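Local coordinates for protein beta-catenin homolog sys-1 (Caenorhabditis elegans, PDB 3C2G) that acts as a transcriptional coregulator in the Wnt signalling asymmetry pathway, binding the TCF factor POP-1 directly through its armadillo domain, at residues L300-C305 and D338-Y343; H255-I260 and Y295-L300. All blocks are in the same frame, centred on the assembly; numbering follows the deposited sequence.

Contact 1: residues L300-C305 and D338-Y343; sequences LIRAGC and DDEVIY
Val341 CG2 meets Ile301 CG2 at 4.0 Å and the aliphatic part of Arg302 on helix 298-311. This is the close side of the contact: Val341 CG1 also lies 4.3 Å from Cys305 SG, and His336, in the loop before helix 339-352, touches both Ile301 and Val341. The two helix segments run nearly parallel, their axes 24° apart and 9.2 Å at closest approach. Toward solvent the packing gives way to polar chemistry. CD of Arg302 rests against Glu340 CB, and a bend at chi3 (-76°) then turns the guanidinium so that an edge meets Asp338. The resulting salt bridge, Arg302 NH1 to Asp338 OD1, is long at 3.4 Å, and the two flat groups stand almost perpendicular (89°); NH2 of the same arginine pairs with Asp299. A water between the backbones donates to Arg302 O at 2.8 Å and, weakly, to Glu340 O. Asp338 is the N-cap of helix 339-352, its OD2 accepting a weak bond from Glu340 N. One carboxylate thus serves both the helix start and the neighbouring arginine, and Arg302, placed between Asp299 and Asp338, would probably offset negative charge at the beginnings of helices 298-311 and 339-352.

Contact 2: residues H255-I260 and Y295-L300; sequences HLIQVI and YPNNDL
Ile257 reaches segment 295-300 with both branches: chi1 of -78° sets CG2 opposite the backbone N, close to the Asn297 amide, while the extended chi2 (168°) carries CD1 outward to Tyr295. On the other side, Tyr295 and Asn297 both hold CG trans to their own N. CD1 of Ile257 ends 3.9 Å from Tyr295 CE2, the two side chains crossing at about a right angle, and lies equally near the Asn297 amide nitrogen. Ile257 CG2 sits 4.0 Å from Asn297 OD1, so the isoleucine packs against a polar group that is already engaged. That oxygen takes the N-H of Leu300 at 2.9 Å in a nearly straight bond (163°), in the carbonyl plane, which makes Asn297 the N-cap of helix 298-311 and holds its amide in place. The contact belongs to the armadillo superhelix, in which successive helices stack along the domain; here helix 251-270 lies beside the beginning of helix 298-311, with helices 274-282 and 285-292 between them in sequence. An inverse gamma turn centred on Pro296 leads into the cap. Deeper in, Ile260 CG2 packs on Leu300 CG at 4.0 Å, and Val292 of helix 285-292 touches both side chains. The Tyr295 hydroxyl is hydrogen-bonded to the backbone carbonyl of Gln242, and Ile239 of helix 224-239 lies against the same side chain. At the polar margin, a water donates to Asp299 OD2 at 2.8 Å and to Gln258 OE1 at 3.3 Å, bridging the two helices beyond the apolar layer.

Helix 298-311 is the common element: contact 2 packs its start against helix 251-270, and contact 1 packs its next turn against helix 339-352, so these three helices, not consecutive in sequence, lie side by side along the armadillo domain. The contact centres are about 12 Å apart. Leu300 belongs to both segments but touches across contact 2 alone, and the two sites meet directly where Ile301 CD1 lies 3.6 Å from Tyr295 O. Asp299 and Arg302, joined by a salt bridge, connect their polar margins. The bound peptide packs an aromatic side chain on Tyr343, a residue of segment 338-343 that takes no part in the packing across contact 1 and makes a cation-pi contact with Arg393.

Contact 1: residues L300-C305 and D338-Y343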
ATOM      1  N   LEU A 300      12.599   0.053  -9.293  1.00 31.46           N
ATOM      2  CA  LEU A 300      11.980  -1.208  -9.613  1.00 30.90           C
ATOM      3  C   LEU A 300      11.843  -2.042  -8.329  1.00 29.95           C
ATOM      4  O   LEU A 300      10.774  -2.577  -8.047  1.00 30.25           O
ATOM      5  CB  LEU A 300      12.801  -1.929 -10.698  1.00 30.81           C
ATOM      6  CG  LEU A 300      12.261  -3.221 -11.305  1.00 31.43           C
ATOM      7  CD1 LEU A 300      13.095  -3.626 -12.496  1.00 32.71           C
ATOM      8  CD2 LEU A 300      12.303  -4.337 -10.280  1.00 34.52           C
ATOM      9  N   ILE A 301      12.911  -2.121  -7.539  1.00 28.23           N
ATOM     10  CA  ILE A 301      12.862  -2.861  -6.281  1.00 27.39           C
ATOM     11  C   ILE A 301      11.829  -2.267  -5.308  1.00 26.93           C
ATOM     12  O   ILE A 301      11.013  -3.005  -4.742  1.00 26.89           O
ATOM     13  CB  ILE A 301      14.276  -3.021  -5.636  1.00 27.41           C
ATOM     14  CG1 ILE A 301      15.154  -3.898  -6.539  1.00 26.14           C
ATOM     15  CG2 ILE A 301      14.172  -3.624  -4.220  1.00 25.32           C
ATOM     16  CD1 ILE A 301      16.635  -3.721  -6.340  1.00 24.06           C
ATOM     17  N   ARG A 302      11.848  -0.949  -5.131  1.00 26.34           N
ATOM     18  CA  ARG A 302      10.833  -0.285  -4.299  1.00 27.27           C
ATOM     19  C   ARG A 302       9.409  -0.634  -4.709  1.00 25.81           C
ATOM     20  O   ARG A 302       8.548  -0.852  -3.854  1.00 25.88           O
ATOM     21  CB  ARG A 302      10.996   1.242  -4.292  1.00 27.53           C
ATOM     22  CG  ARG A 302      11.918   1.768  -3.213  1.00 33.08           C
ATOM     23  CD  ARG A 302      11.772   3.278  -3.034  1.00 39.52           C
ATOM     24  NE  ARG A 302      12.430   4.019  -4.106  1.00 45.04           N
ATOM     25  CZ  ARG A 302      13.734   4.299  -4.142  1.00 49.94           C
ATOM     26  NH1 ARG A 302      14.538   3.902  -3.161  1.00 52.08           N
ATOM     27  NH2 ARG A 302      14.244   4.979  -5.169  1.00 53.33           N
ATOM     28  N   ALA A 303       9.160  -0.680  -6.014  1.00 24.61           N
ATOM     29  CA  ALA A 303       7.806  -0.859  -6.500  1.00 23.88           C
ATOM     30  C   ALA A 303       7.334  -2.304  -6.363  1.00 23.37           C
ATOM     31  O   ALA A 303       6.171  -2.547  -6.087  1.00 23.64           O
ATOM     32  CB  ALA A 303       7.670  -0.368  -7.935  1.00 23.41           C
ATOM     33  N   GLY A 304       8.241  -3.247  -6.576  1.00 23.67           N
ATOM     34  CA  GLY A 304       7.958  -4.668  -6.391  1.00 24.42           C
ATOM     35  C   GLY A 304       7.649  -5.012  -4.947  1.00 24.98           C
ATOM     36  O   GLY A 304       6.673  -5.724  -4.660  1.00 24.84           O
ATOM     37  N   CYS A 305       8.459  -4.479  -4.037  1.00 25.17           N
ATOM     38  CA  CYS A 305       8.299  -4.734  -2.605  1.00 26.48           C
ATOM     39  C   CYS A 305       7.018  -4.122  -2.033  1.00 26.53           C
ATOM     40  O   CYS A 305       6.376  -4.716  -1.163  1.00 26.32           O
ATOM     41  CB  CYS A 305       9.557  -4.312  -1.837  1.00 26.07           C
ATOM     42  SG  CYS A 305      11.009  -5.388  -2.256  1.00 34.05           S
ATOM     43  N   ASP A 338      17.846   1.028   1.707  1.00 47.02           N
ATOM     44  CA  ASP A 338      16.771   2.009   1.874  1.00 46.11           C
ATOM     45  C   ASP A 338      15.540   1.582   2.679  1.00 45.20           C
ATOM     46  O   ASP A 338      15.001   0.473   2.527  1.00 44.53           O
ATOM     47  CB  ASP A 338      16.500   2.799   0.576  1.00 47.28           C
ATOM     48  CG  ASP A 338      15.132   2.585   0.009  1.00 47.50           C
ATOM     49  OD1 ASP A 338      14.933   1.604  -0.726  1.00 50.30           O
ATOM     50  OD2 ASP A 338      14.267   3.441   0.251  1.00 50.40           O
ATOM     51  N   ASP A 339      15.125   2.485   3.563  1.00 43.87           N
ATOM     52  CA  ASP A 339      14.090   2.213   4.553  1.00 42.20           C
ATOM     53  C   ASP A 339      12.746   1.791   3.986  1.00 40.63           C
ATOM     54  O   ASP A 339      12.021   1.040   4.641  1.00 40.68           O
ATOM     55  CB  ASP A 339      13.920   3.403   5.495  1.00 42.30           C
ATOM     56  CG  ASP A 339      15.086   3.550   6.466  1.00 45.18           C
ATOM     57  OD1 ASP A 339      15.819   2.559   6.711  1.00 44.20           O
ATOM     58  OD2 ASP A 339      15.268   4.670   6.995  1.00 49.23           O
ATOM     59  N   GLU A 340      12.408   2.253   2.784  1.00 38.25           N
ATOM     60  CA  GLU A 340      11.138   1.869   2.177  1.00 36.73           C
ATOM     61  C   GLU A 340      11.140   0.383   1.879  1.00 33.98           C
ATOM     62  O   GLU A 340      10.135  -0.294   2.051  1.00 33.89           O
ATOM     63  CB  GLU A 340      10.867   2.659   0.890  1.00 38.12           C
ATOM     64  CG  GLU A 340      10.446   4.107   1.113  1.00 44.26           C
ATOM     65  CD  GLU A 340       9.161   4.248   1.929  1.00 51.61           C
ATOM     66  OE1 GLU A 340       8.225   3.427   1.735  1.00 53.57           O
ATOM     67  OE2 GLU A 340       9.090   5.188   2.763  1.00 54.67           O
ATOM     68  N   VAL A 341      12.281  -0.118   1.428  1.00 31.23           N
ATOM     69  CA  VAL A 341      12.420  -1.525   1.134  1.00 29.98           C
ATOM     70  C   VAL A 341      12.378  -2.334   2.439  1.00 30.02           C
ATOM     71  O   VAL A 341      11.709  -3.360   2.502  1.00 29.96           O
ATOM     72  CB  VAL A 341      13.701  -1.800   0.294  1.00 29.92           C
ATOM     73  CG1 VAL A 341      13.922  -3.268   0.110  1.00 27.83           C
ATOM     74  CG2 VAL A 341      13.576  -1.151  -1.074  1.00 30.41           C
ATOM     75  N   ILE A 342      13.056  -1.849   3.484  1.00 29.46           N
ATOM     76  CA  ILE A 342      13.049  -2.513   4.783  1.00 29.22           C
ATOM     77  C   ILE A 342      11.628  -2.546   5.319  1.00 29.07           C
ATOM     78  O   ILE A 342      11.175  -3.561   5.862  1.00 29.62           O
ATOM     79  CB  ILE A 342      13.957  -1.809   5.831  1.00 29.64           C
ATOM     80  CG1 ILE A 342      15.410  -1.666   5.341  1.00 30.04           C
ATOM     81  CG2 ILE A 342      13.910  -2.533   7.157  1.00 28.37           C
ATOM     82  CD1 ILE A 342      16.008  -2.905   4.756  1.00 29.37           C
ATOM     83  N   TYR A 343      10.928  -1.435   5.149  1.00 27.64           N
ATOM     84  CA  TYR A 343       9.564  -1.321   5.614  1.00 27.36           C
ATOM     85  C   TYR A 343       8.677  -2.341   4.937  1.00 27.53           C
ATOM     86  O   TYR A 343       7.945  -3.053   5.619  1.00 28.40           O
ATOM     87  CB  TYR A 343       9.027   0.076   5.368  1.00 27.05           C
ATOM     88  CG  TYR A 343       7.543   0.190   5.577  1.00 28.60           C
ATOM     89  CD1 TYR A 343       6.993   0.112   6.875  1.00 27.26           C
ATOM     90  CD2 TYR A 343       6.675   0.394   4.489  1.00 26.42           C
ATOM     91  CE1 TYR A 343       5.623   0.223   7.080  1.00 28.11           C
ATOM     92  CE2 TYR A 343       5.292   0.513   4.683  1.00 26.17           C
ATOM     93  CZ  TYR A 343       4.769   0.422   5.977  1.00 28.70           C
ATOM     94  OH  TYR A 343       3.402   0.537   6.188  1.00 28.35           O
TER
HETATM   95  O   HOH W   1       9.037  -0.469  -1.079  1.00 29.43           O

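Contact 2: residues H255-I260 and Y295-L300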
ATOM      1  N   HIS A 255      13.014   1.907 -20.874  1.00 28.60           N
ATOM      2  CA  HIS A 255      11.611   1.782 -21.212  1.00 27.47           C
ATOM      3  C   HIS A 255      11.033   0.512 -20.593  1.00 27.03           C
ATOM      4  O   HIS A 255       9.907   0.505 -20.109  1.00 26.97           O
ATOM      5  CB  HIS A 255      11.421   1.791 -22.732  1.00 26.31           C
ATOM      6  CG  HIS A 255      10.048   1.383 -23.160  1.00 26.40           C
ATOM      7  ND1 HIS A 255       9.761   0.119 -23.635  1.00 27.94           N
ATOM      8  CD2 HIS A 255       8.874   2.054 -23.137  1.00 24.99           C
ATOM      9  CE1 HIS A 255       8.468   0.036 -23.899  1.00 26.26           C
ATOM     10  NE2 HIS A 255       7.908   1.196 -23.611  1.00 25.25           N
ATOM     11  N   LEU A 256      11.810  -0.565 -20.628  1.00 27.23           N
ATOM     12  CA  LEU A 256      11.373  -1.836 -20.071  1.00 26.47           C
ATOM     13  C   LEU A 256      11.284  -1.795 -18.547  1.00 26.59           C
ATOM     14  O   LEU A 256      10.358  -2.347 -17.981  1.00 26.89           O
ATOM     15  CB  LEU A 256      12.257  -2.974 -20.554  1.00 25.44           C
ATOM     16  CG  LEU A 256      12.083  -3.387 -22.026  1.00 25.62           C
ATOM     17  CD1 LEU A 256      13.109  -4.427 -22.413  1.00 23.82           C
ATOM     18  CD2 LEU A 256      10.669  -3.892 -22.364  1.00 24.44           C
ATOM     19  N   ILE A 257      12.219  -1.109 -17.894  1.00 27.16           N
ATOM     20  CA  ILE A 257      12.183  -0.972 -16.449  1.00 27.35           C
ATOM     21  C   ILE A 257      10.901  -0.268 -16.080  1.00 28.23           C
ATOM     22  O   ILE A 257      10.165  -0.697 -15.178  1.00 28.68           O
ATOM     23  CB  ILE A 257      13.408  -0.194 -15.914  1.00 27.73           C
ATOM     24  CG1 ILE A 257      14.639  -1.114 -15.873  1.00 28.03           C
ATOM     25  CG2 ILE A 257      13.134   0.404 -14.513  1.00 25.96           C
ATOM     26  CD1 ILE A 257      15.957  -0.379 -15.638  1.00 27.52           C
ATOM     27  N   GLN A 258      10.632   0.814 -16.804  1.00 29.21           N
ATOM     28  CA  GLN A 258       9.438   1.633 -16.594  1.00 28.69           C
ATOM     29  C   GLN A 258       8.168   0.816 -16.865  1.00 27.06           C
ATOM     30  O   GLN A 258       7.189   0.946 -16.142  1.00 27.42           O
ATOM     31  CB  GLN A 258       9.511   2.905 -17.451  1.00 28.95           C
ATOM     32  CG  GLN A 258       9.003   4.190 -16.767  1.00 35.08           C
ATOM     33  CD  GLN A 258       9.736   4.560 -15.455  1.00 42.17           C
ATOM     34  OE1 GLN A 258      10.964   4.421 -15.331  1.00 46.13           O
ATOM     35  NE2 GLN A 258       8.971   5.048 -14.477  1.00 42.16           N
ATOM     36  N   VAL A 259       8.194  -0.040 -17.881  1.00 25.89           N
ATOM     37  CA  VAL A 259       7.084  -0.948 -18.130  1.00 26.71           C
ATOM     38  C   VAL A 259       6.816  -1.869 -16.918  1.00 27.08           C
ATOM     39  O   VAL A 259       5.665  -2.108 -16.551  1.00 27.05           O
ATOM     40  CB  VAL A 259       7.310  -1.801 -19.395  1.00 27.06           C
ATOM     41  CG1 VAL A 259       6.358  -3.010 -19.413  1.00 27.74           C
ATOM     42  CG2 VAL A 259       7.123  -0.966 -20.644  1.00 26.81           C
ATOM     43  N   ILE A 260       7.880  -2.370 -16.293  1.00 26.64           N
ATOM     44  CA  ILE A 260       7.745  -3.229 -15.117  1.00 25.72           C
ATOM     45  C   ILE A 260       7.161  -2.463 -13.913  1.00 25.81           C
ATOM     46  O   ILE A 260       6.293  -2.970 -13.196  1.00 26.32           O
ATOM     47  CB  ILE A 260       9.105  -3.853 -14.751  1.00 25.23           C
ATOM     48  CG1 ILE A 260       9.510  -4.882 -15.794  1.00 22.21           C
ATOM     49  CG2 ILE A 260       9.086  -4.446 -13.333  1.00 24.71           C
ATOM     50  CD1 ILE A 260      11.004  -5.073 -15.863  1.00 25.62           C
ATOM     51  N   TYR A 295      16.640  -7.645 -10.410  1.00 31.86           N
ATOM     52  CA  TYR A 295      17.314  -6.642 -11.230  1.00 31.10           C
ATOM     53  C   TYR A 295      17.780  -5.446 -10.396  1.00 31.69           C
ATOM     54  O   TYR A 295      16.988  -4.826  -9.707  1.00 32.26           O
ATOM     55  CB  TYR A 295      16.480  -6.175 -12.426  1.00 30.55           C
ATOM     56  CG  TYR A 295      17.328  -5.341 -13.369  1.00 30.71           C
ATOM     57  CD1 TYR A 295      18.142  -5.957 -14.322  1.00 30.09           C
ATOM     58  CD2 TYR A 295      17.370  -3.944 -13.266  1.00 28.54           C
ATOM     59  CE1 TYR A 295      18.950  -5.222 -15.162  1.00 28.81           C
ATOM     60  CE2 TYR A 295      18.190  -3.191 -14.099  1.00 28.55           C
ATOM     61  CZ  TYR A 295      18.981  -3.845 -15.045  1.00 30.82           C
ATOM     62  OH  TYR A 295      19.802  -3.131 -15.891  1.00 31.50           O
ATOM     63  N   PRO A 296      19.075  -5.099 -10.483  1.00 32.11           N
ATOM     64  CA  PRO A 296      19.572  -4.019  -9.633  1.00 32.08           C
ATOM     65  C   PRO A 296      19.130  -2.638 -10.097  1.00 31.76           C
ATOM     66  O   PRO A 296      19.875  -1.929 -10.762  1.00 32.54           O
ATOM     67  CB  PRO A 296      21.096  -4.178  -9.702  1.00 32.19           C
ATOM     68  CG  PRO A 296      21.347  -4.859 -11.036  1.00 33.50           C
ATOM     69  CD  PRO A 296      20.121  -5.678 -11.354  1.00 32.02           C
ATOM     70  N   ASN A 297      17.911  -2.272  -9.725  1.00 31.42           N
ATOM     71  CA  ASN A 297      17.389  -0.934  -9.917  1.00 30.47           C
ATOM     72  C   ASN A 297      16.421  -0.616  -8.774  1.00 31.73           C
ATOM     73  O   ASN A 297      15.416  -1.320  -8.570  1.00 32.08           O
ATOM     74  CB  ASN A 297      16.683  -0.826 -11.269  1.00 29.78           C
ATOM     75  CG  ASN A 297      16.009   0.513 -11.463  1.00 28.18           C
ATOM     76  OD1 ASN A 297      14.936   0.770 -10.914  1.00 27.36           O
ATOM     77  ND2 ASN A 297      16.641   1.382 -12.235  1.00 27.79           N
ATOM     78  N   ASN A 298      16.721   0.450  -8.040  1.00 31.88           N
ATOM     79  CA  ASN A 298      16.017   0.758  -6.807  1.00 32.82           C
ATOM     80  C   ASN A 298      14.560   1.170  -6.949  1.00 33.24           C
ATOM     81  O   ASN A 298      13.747   0.870  -6.072  1.00 34.34           O
ATOM     82  CB  ASN A 298      16.819   1.768  -5.972  1.00 32.87           C
ATOM     83  CG  ASN A 298      18.133   1.185  -5.489  1.00 36.21           C
ATOM     84  OD1 ASN A 298      18.402  -0.006  -5.690  1.00 39.43           O
ATOM     85  ND2 ASN A 298      18.959   2.006  -4.855  1.00 38.34           N
ATOM     86  N   ASP A 299      14.213   1.847  -8.035  1.00 33.37           N
ATOM     87  CA  ASP A 299      12.816   2.204  -8.260  1.00 33.39           C
ATOM     88  C   ASP A 299      12.020   0.939  -8.500  1.00 32.09           C
ATOM     89  O   ASP A 299      10.926   0.768  -7.981  1.00 32.11           O
ATOM     90  CB  ASP A 299      12.666   3.167  -9.446  1.00 34.34           C
ATOM     91  CG  ASP A 299      13.085   4.599  -9.100  1.00 39.77           C
ATOM     92  OD1 ASP A 299      12.991   4.986  -7.908  1.00 44.38           O
ATOM     93  OD2 ASP A 299      13.502   5.344 -10.020  1.00 42.35           O
ATOM     94  N   LEU A 300      12.599   0.053  -9.293  1.00 31.46           N
ATOM     95  CA  LEU A 300      11.980  -1.208  -9.613  1.00 30.90           C
ATOM     96  C   LEU A 300      11.843  -2.042  -8.329  1.00 29.95           C
ATOM     97  O   LEU A 300      10.774  -2.577  -8.047  1.00 30.25           O
ATOM     98  CB  LEU A 300      12.801  -1.929 -10.698  1.00 30.81           C
ATOM     99  CG  LEU A 300      12.261  -3.221 -11.305  1.00 31.43           C
ATOM    100  CD1 LEU A 300      13.095  -3.626 -12.496  1.00 32.71           C
ATOM    101  CD2 LEU A 300      12.303  -4.337 -10.280  1.00 34.52           C
TER
HETATM  102  O   HOH W   2      12.851   4.668 -12.661  1.00 43.89           O